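Local coordinates for protein alkyl hydroperoxide reductase AhpD (Deinococcus radiodurans R1, PDB 6K40) that probably acts as a peroxiredoxin-type alkyl hydroperoxide reductase in antioxidant defence, with an all-helical, AhpD-like fold, at residues 87-92 with 138-143; 133-138 with 169-174. One frame throughout, in Å; residues are numbered along the deposited sequence.

Both contacts are made by helix 127-141, and they share K138. Contact 1 (87-92 with 138-143) sets the C-terminal turn of that helix beside the end of helix 76-90; it is partly buried and mixes leucine packing with an amide and a bridging water. Contact 2 (133-138 with 169-174) lies one turn earlier, is buried, and joins the helix to the long helix 161-184 through hydrocarbon alone. Their centres are about 7 Å apart and they touch directly: CD1 of L89 packs on CA of E137, 3.5 Å away. Polar groups thus appear where the helices end, and small or branched apolar residues where helix bodies meet inside.

Contact 1. Residues 87-92 with 138-143; sequences SGLNRC and KLTLRP
ND2 of N90, whose side chain packs on T140, is held by two asparagines of helix 161-184, N178 and N175. N90 stands where helix 76-90 closes in a Schellman motif with R91, at positive phi (60°), as the C-prime residue: C92 N returns to S87 O at 3.1 Å. A water 2.7 Å from N90 OD1 and 2.9 Å from T140 O, a carbonyl in the last turn of helix 127-141, is placed to donate to either and can bridge the two helix ends. Next to the water T140 turns its methyl to the amide, CG2 being 3.6 Å from N90 OD1. That methyl stands anti to the backbone N (OG1 chi1 -61°), while OG1 bonds to A136 O of its own helix and to N175; threonine thus supplies a bonding group and a packing group from one carbon. L89 forks between T140 and L141, a shape suited to two neighbours at once. One methyl, CD1, reaches T140 CB at 4.1 Å; the other, CD2, meets L141 CD1, also at 4.1 Å, with the two leucine side chains crossing at about a right angle.

Contact 2. Residues 133-138 with 169-174; sequences CAYAEK and QVIAMF
Helix-to-helix packing in the all-helical AhpD-like fold brings the body of helix 127-141 against the long helix 161-184. The backbones come nearest at A136 and I171, their CA atoms 6.0 Å apart, and the small alanine makes so close an approach possible. I171 points toward the neighbouring helix and lays its longer branch over A136: CD1 lies 3.6 Å from A136 CA and 3.7 Å from A136 CB, and CG1 follows at 3.8 Å from A136 CB. With CG1 anti to its own carbonyl carbon (chi1 -66°) and the chain extended beyond it (chi2 156°), the terminal methyl reaches the alanine, while the shorter branch, CG2, comes to 4.0 Å from A136 O. This second branch adds contact with the backbone carbonyl to what CD1 makes with CA and CB. The same CD1 also meets Y135, 4.0 Å from CD2, at the ring edge and near its plane rather than over a face. The tyrosine swings out there because CG is anti to its backbone N (chi1 -166°), and its side chain also touches L151 and L154 of helix 151-156. I171 O is bonded to N175 ND2, a side-chain partner within its own helix. No hydrogen bond or charge pair crosses between the segments; what joins them is van der Waals contact of apolar groups, so the contact depends on close fit, not on direction: both branches of I171 on A136, and CD1 at the tyrosine edge.

Contact 1. Residues 87-92 with 138-143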
loop_
_atom_site.group_PDB
_atom_site.type_symbol
_atom_site.label_atom_id
_atom_site.label_comp_id
_atom_site.label_asym_id
_atom_site.label_seq_id
_atom_site.Cartn_x
_atom_site.Cartn_y
_atom_site.Cartn_z
ATOM N N SER A 87 -9.367 1.010 0.913
ATOM C CA SER A 87 -8.802 -0.277 0.538
ATOM C C SER A 87 -7.436 -0.499 1.173
ATOM O O SER A 87 -7.101 -1.633 1.531
ATOM C CB SER A 87 -8.715 -0.358 -0.986
ATOM O OG SER A 87 -10.004 -0.208 -1.552
ATOM N N GLY A 88 -6.643 0.563 1.335
ATOM C CA GLY A 88 -5.400 0.429 2.071
ATOM C C GLY A 88 -5.629 0.109 3.535
ATOM O O GLY A 88 -4.909 -0.703 4.120
ATOM N N LEU A 89 -6.643 0.732 4.139
ATOM C CA LEU A 89 -6.926 0.474 5.548
ATOM C C LEU A 89 -7.387 -0.963 5.771
ATOM O O LEU A 89 -6.929 -1.632 6.704
ATOM C CB LEU A 89 -7.980 1.455 6.055
ATOM C CG LEU A 89 -7.469 2.872 6.274
ATOM C CD1 LEU A 89 -8.617 3.776 6.673
ATOM C CD2 LEU A 89 -6.367 2.874 7.329
ATOM N N ASN A 90 -8.297 -1.453 4.929
ATOM C CA ASN A 90 -8.780 -2.821 5.061
ATOM C C ASN A 90 -7.829 -3.841 4.454
ATOM O O ASN A 90 -8.043 -5.047 4.631
ATOM C CB ASN A 90 -10.164 -2.956 4.423
ATOM C CG ASN A 90 -11.239 -2.233 5.214
ATOM O OD1 ASN A 90 -11.266 -2.294 6.442
ATOM N ND2 ASN A 90 -12.130 -1.540 4.511
ATOM N N ARG A 91 -6.787 -3.386 3.758
ATOM C CA ARG A 91 -5.781 -4.265 3.164
ATOM C C ARG A 91 -6.406 -5.233 2.164
ATOM O O ARG A 91 -6.230 -6.451 2.244
ATOM C CB ARG A 91 -4.996 -5.015 4.247
ATOM C CG ARG A 91 -4.175 -4.094 5.128
ATOM C CD ARG A 91 -3.555 -4.832 6.290
ATOM N NE ARG A 91 -2.525 -5.768 5.856
ATOM C CZ ARG A 91 -2.050 -6.751 6.614
ATOM N NH1 ARG A 91 -2.516 -6.922 7.846
ATOM N NH2 ARG A 91 -1.111 -7.562 6.144
ATOM N N CYS A 92 -7.140 -4.677 1.205
ATOM C CA CYS A 92 -7.724 -5.460 0.125
ATOM C C CYS A 92 -6.900 -5.249 -1.140
ATOM O O CYS A 92 -6.859 -4.138 -1.677
ATOM C CB CYS A 92 -9.182 -5.058 -0.101
ATOM S SG CYS A 92 -9.931 -5.842 -1.531
ATOM N N LYS A 138 -11.763 7.394 9.772
ATOM C CA LYS A 138 -12.544 7.203 10.987
ATOM C C LYS A 138 -13.741 6.293 10.735
ATOM O O LYS A 138 -14.029 5.400 11.542
ATOM C CB LYS A 138 -13.002 8.545 11.556
ATOM C CG LYS A 138 -13.360 8.455 13.032
ATOM C CD LYS A 138 -14.214 9.617 13.512
ATOM C CE LYS A 138 -14.911 9.254 14.818
ATOM N NZ LYS A 138 -15.245 10.438 15.654
ATOM N N LEU A 139 -14.444 6.495 9.615
ATOM C CA LEU A 139 -15.621 5.682 9.323
ATOM C C LEU A 139 -15.250 4.234 9.031
ATOM O O LEU A 139 -16.046 3.326 9.296
ATOM C CB LEU A 139 -16.404 6.283 8.154
ATOM C CG LEU A 139 -17.772 5.668 7.835
ATOM C CD1 LEU A 139 -18.668 5.643 9.064
ATOM C CD2 LEU A 139 -18.450 6.417 6.700
ATOM N N THR A 140 -14.050 3.997 8.496
ATOM C CA THR A 140 -13.614 2.629 8.245
ATOM C C THR A 140 -13.175 1.935 9.528
ATOM O O THR A 140 -13.544 0.779 9.770
ATOM C CB THR A 140 -12.476 2.613 7.223
ATOM O OG1 THR A 140 -12.934 3.166 5.984
ATOM C CG2 THR A 140 -11.990 1.188 6.983
ATOM N N LEU A 141 -12.396 2.620 10.364
ATOM C CA LEU A 141 -11.775 1.964 11.507
ATOM C C LEU A 141 -12.611 2.035 12.777
ATOM O O LEU A 141 -12.564 1.103 13.587
ATOM C CB LEU A 141 -10.400 2.580 11.777
ATOM C CG LEU A 141 -9.356 2.414 10.672
ATOM C CD1 LEU A 141 -8.033 3.039 11.091
ATOM C CD2 LEU A 141 -9.174 0.945 10.325
ATOM N N ARG A 142 -13.389 3.097 12.969
ATOM C CA ARG A 142 -14.158 3.298 14.199
ATOM C C ARG A 142 -15.585 3.731 13.879
ATOM O O ARG A 142 -16.014 4.820 14.268
ATOM C CB ARG A 142 -13.471 4.326 15.097
ATOM C CG ARG A 142 -12.107 3.898 15.614
ATOM C CD ARG A 142 -11.399 5.040 16.327
ATOM N NE ARG A 142 -10.861 6.031 15.399
ATOM C CZ ARG A 142 -11.077 7.340 15.491
ATOM N NH1 ARG A 142 -11.826 7.826 16.473
ATOM N NH2 ARG A 142 -10.542 8.166 14.601
ATOM N N PRO A 143 -16.359 2.888 13.187
ATOM C CA PRO A 143 -17.719 3.307 12.800
ATOM C C PRO A 143 -18.622 3.625 13.979
ATOM O O PRO A 143 -19.538 4.445 13.840
ATOM C CB PRO A 143 -18.242 2.104 12.002
ATOM C CG PRO A 143 -17.440 0.949 12.490
ATOM C CD PRO A 143 -16.075 1.503 12.770
HETATM O O HOH W 1 -13.010 -1.740 8.475
#

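Contact 2. Residues 133-138 with 169-174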
loop_
_atom_site.group_PDB
_atom_site.type_symbol
_atom_site.label_atom_id
_atom_site.label_comp_id
_atom_site.label_asym_id
_atom_site.label_seq_id
_atom_site.Cartn_x
_atom_site.Cartn_y
_atom_site.Cartn_z
ATOM N N CYS A 133 -10.171 12.370 3.755
ATOM C CA CYS A 133 -9.399 11.177 4.086
ATOM C C CYS A 133 -9.479 10.860 5.573
ATOM O O CYS A 133 -9.589 9.691 5.956
ATOM C CB CYS A 133 -7.938 11.358 3.664
ATOM S SG CYS A 133 -7.618 11.266 1.884
ATOM N N ALA A 134 -9.461 11.889 6.423
ATOM C CA ALA A 134 -9.640 11.664 7.854
ATOM C C ALA A 134 -11.016 11.089 8.148
ATOM O O ALA A 134 -11.153 10.162 8.957
ATOM C CB ALA A 134 -9.428 12.968 8.625
ATOM N N TYR A 135 -12.051 11.623 7.492
ATOM C CA TYR A 135 -13.396 11.092 7.678
ATOM C C TYR A 135 -13.490 9.647 7.203
ATOM O O TYR A 135 -14.090 8.801 7.879
ATOM C CB TYR A 135 -14.411 11.972 6.947
ATOM C CG TYR A 135 -15.841 11.703 7.357
ATOM C CD1 TYR A 135 -16.406 12.356 8.446
ATOM C CD2 TYR A 135 -16.622 10.794 6.657
ATOM C CE1 TYR A 135 -17.714 12.109 8.825
ATOM C CE2 TYR A 135 -17.929 10.541 7.028
ATOM C CZ TYR A 135 -18.470 11.200 8.110
ATOM O OH TYR A 135 -19.769 10.946 8.480
ATOM N N ALA A 136 -12.908 9.345 6.038
ATOM C CA ALA A 136 -12.929 7.977 5.531
ATOM C C ALA A 136 -12.229 7.027 6.490
ATOM O O ALA A 136 -12.724 5.924 6.761
ATOM C CB ALA A 136 -12.281 7.921 4.149
ATOM N N GLU A 137 -11.078 7.442 7.024
ATOM C CA GLU A 137 -10.349 6.586 7.950
ATOM C C GLU A 137 -11.148 6.345 9.221
ATOM O O GLU A 137 -11.225 5.210 9.707
ATOM C CB GLU A 137 -8.990 7.202 8.277
ATOM C CG GLU A 137 -8.205 6.422 9.317
ATOM C CD GLU A 137 -6.711 6.472 9.080
ATOM O OE1 GLU A 137 -6.293 6.868 7.972
ATOM O OE2 GLU A 137 -5.954 6.110 10.004
ATOM N N LYS A 138 -11.763 7.394 9.772
ATOM C CA LYS A 138 -12.544 7.203 10.987
ATOM C C LYS A 138 -13.741 6.293 10.735
ATOM O O LYS A 138 -14.029 5.400 11.542
ATOM C CB LYS A 138 -13.002 8.545 11.556
ATOM C CG LYS A 138 -13.360 8.455 13.032
ATOM C CD LYS A 138 -14.214 9.617 13.512
ATOM C CE LYS A 138 -14.911 9.254 14.818
ATOM N NZ LYS A 138 -15.245 10.438 15.654
ATOM N N GLN A 169 -21.630 7.115 1.297
ATOM C CA GLN A 169 -21.966 5.920 0.534
ATOM C C GLN A 169 -20.725 5.275 -0.064
ATOM O O GLN A 169 -20.592 4.051 -0.046
ATOM C CB GLN A 169 -22.959 6.269 -0.571
ATOM C CG GLN A 169 -24.402 5.964 -0.239
ATOM C CD GLN A 169 -25.349 6.538 -1.264
ATOM O OE1 GLN A 169 -26.208 5.835 -1.791
ATOM N NE2 GLN A 169 -25.196 7.824 -1.559
ATOM N N VAL A 170 -19.807 6.078 -0.598
ATOM C CA VAL A 170 -18.614 5.517 -1.231
ATOM C C VAL A 170 -17.725 4.834 -0.193
ATOM O O VAL A 170 -17.237 3.716 -0.406
ATOM C CB VAL A 170 -17.859 6.609 -2.007
ATOM C CG1 VAL A 170 -16.475 6.119 -2.418
ATOM C CG2 VAL A 170 -18.665 7.031 -3.227
ATOM N N ILE A 171 -17.500 5.496 0.946
ATOM C CA ILE A 171 -16.674 4.905 1.998
ATOM C C ILE A 171 -17.271 3.580 2.461
ATOM O O ILE A 171 -16.570 2.561 2.575
ATOM C CB ILE A 171 -16.507 5.888 3.172
ATOM C CG1 ILE A 171 -15.700 7.111 2.732
ATOM C CG2 ILE A 171 -15.842 5.193 4.358
ATOM C CD1 ILE A 171 -15.960 8.354 3.570
ATOM N N ALA A 172 -18.582 3.565 2.710
ATOM C CA ALA A 172 -19.217 2.342 3.190
ATOM C C ALA A 172 -19.240 1.263 2.107
ATOM O O ALA A 172 -19.060 0.070 2.396
ATOM C CB ALA A 172 -20.622 2.670 3.694
ATOM N N MET A 173 -19.420 1.663 0.847
ATOM C CA MET A 173 -19.443 0.702 -0.250
ATOM C C MET A 173 -18.083 0.055 -0.448
ATOM O O MET A 173 -18.000 -1.124 -0.807
ATOM C CB MET A 173 -19.897 1.404 -1.532
ATOM C CG MET A 173 -19.802 0.584 -2.813
ATOM S SD MET A 173 -20.596 -1.036 -2.746
ATOM C CE MET A 173 -22.194 -0.630 -2.060
ATOM N N PHE A 174 -17.006 0.788 -0.188
ATOM C CA PHE A 174 -15.712 0.136 -0.296
ATOM C C PHE A 174 -15.399 -0.681 0.945
ATOM O O PHE A 174 -14.710 -1.702 0.845
ATOM C CB PHE A 174 -14.626 1.161 -0.614
ATOM C CG PHE A 174 -14.560 1.482 -2.071
ATOM C CD1 PHE A 174 -13.949 0.606 -2.952
ATOM C CD2 PHE A 174 -15.178 2.613 -2.573
ATOM C CE1 PHE A 174 -13.917 0.875 -4.303
ATOM C CE2 PHE A 174 -15.149 2.888 -3.924
ATOM C CZ PHE A 174 -14.521 2.014 -4.794
#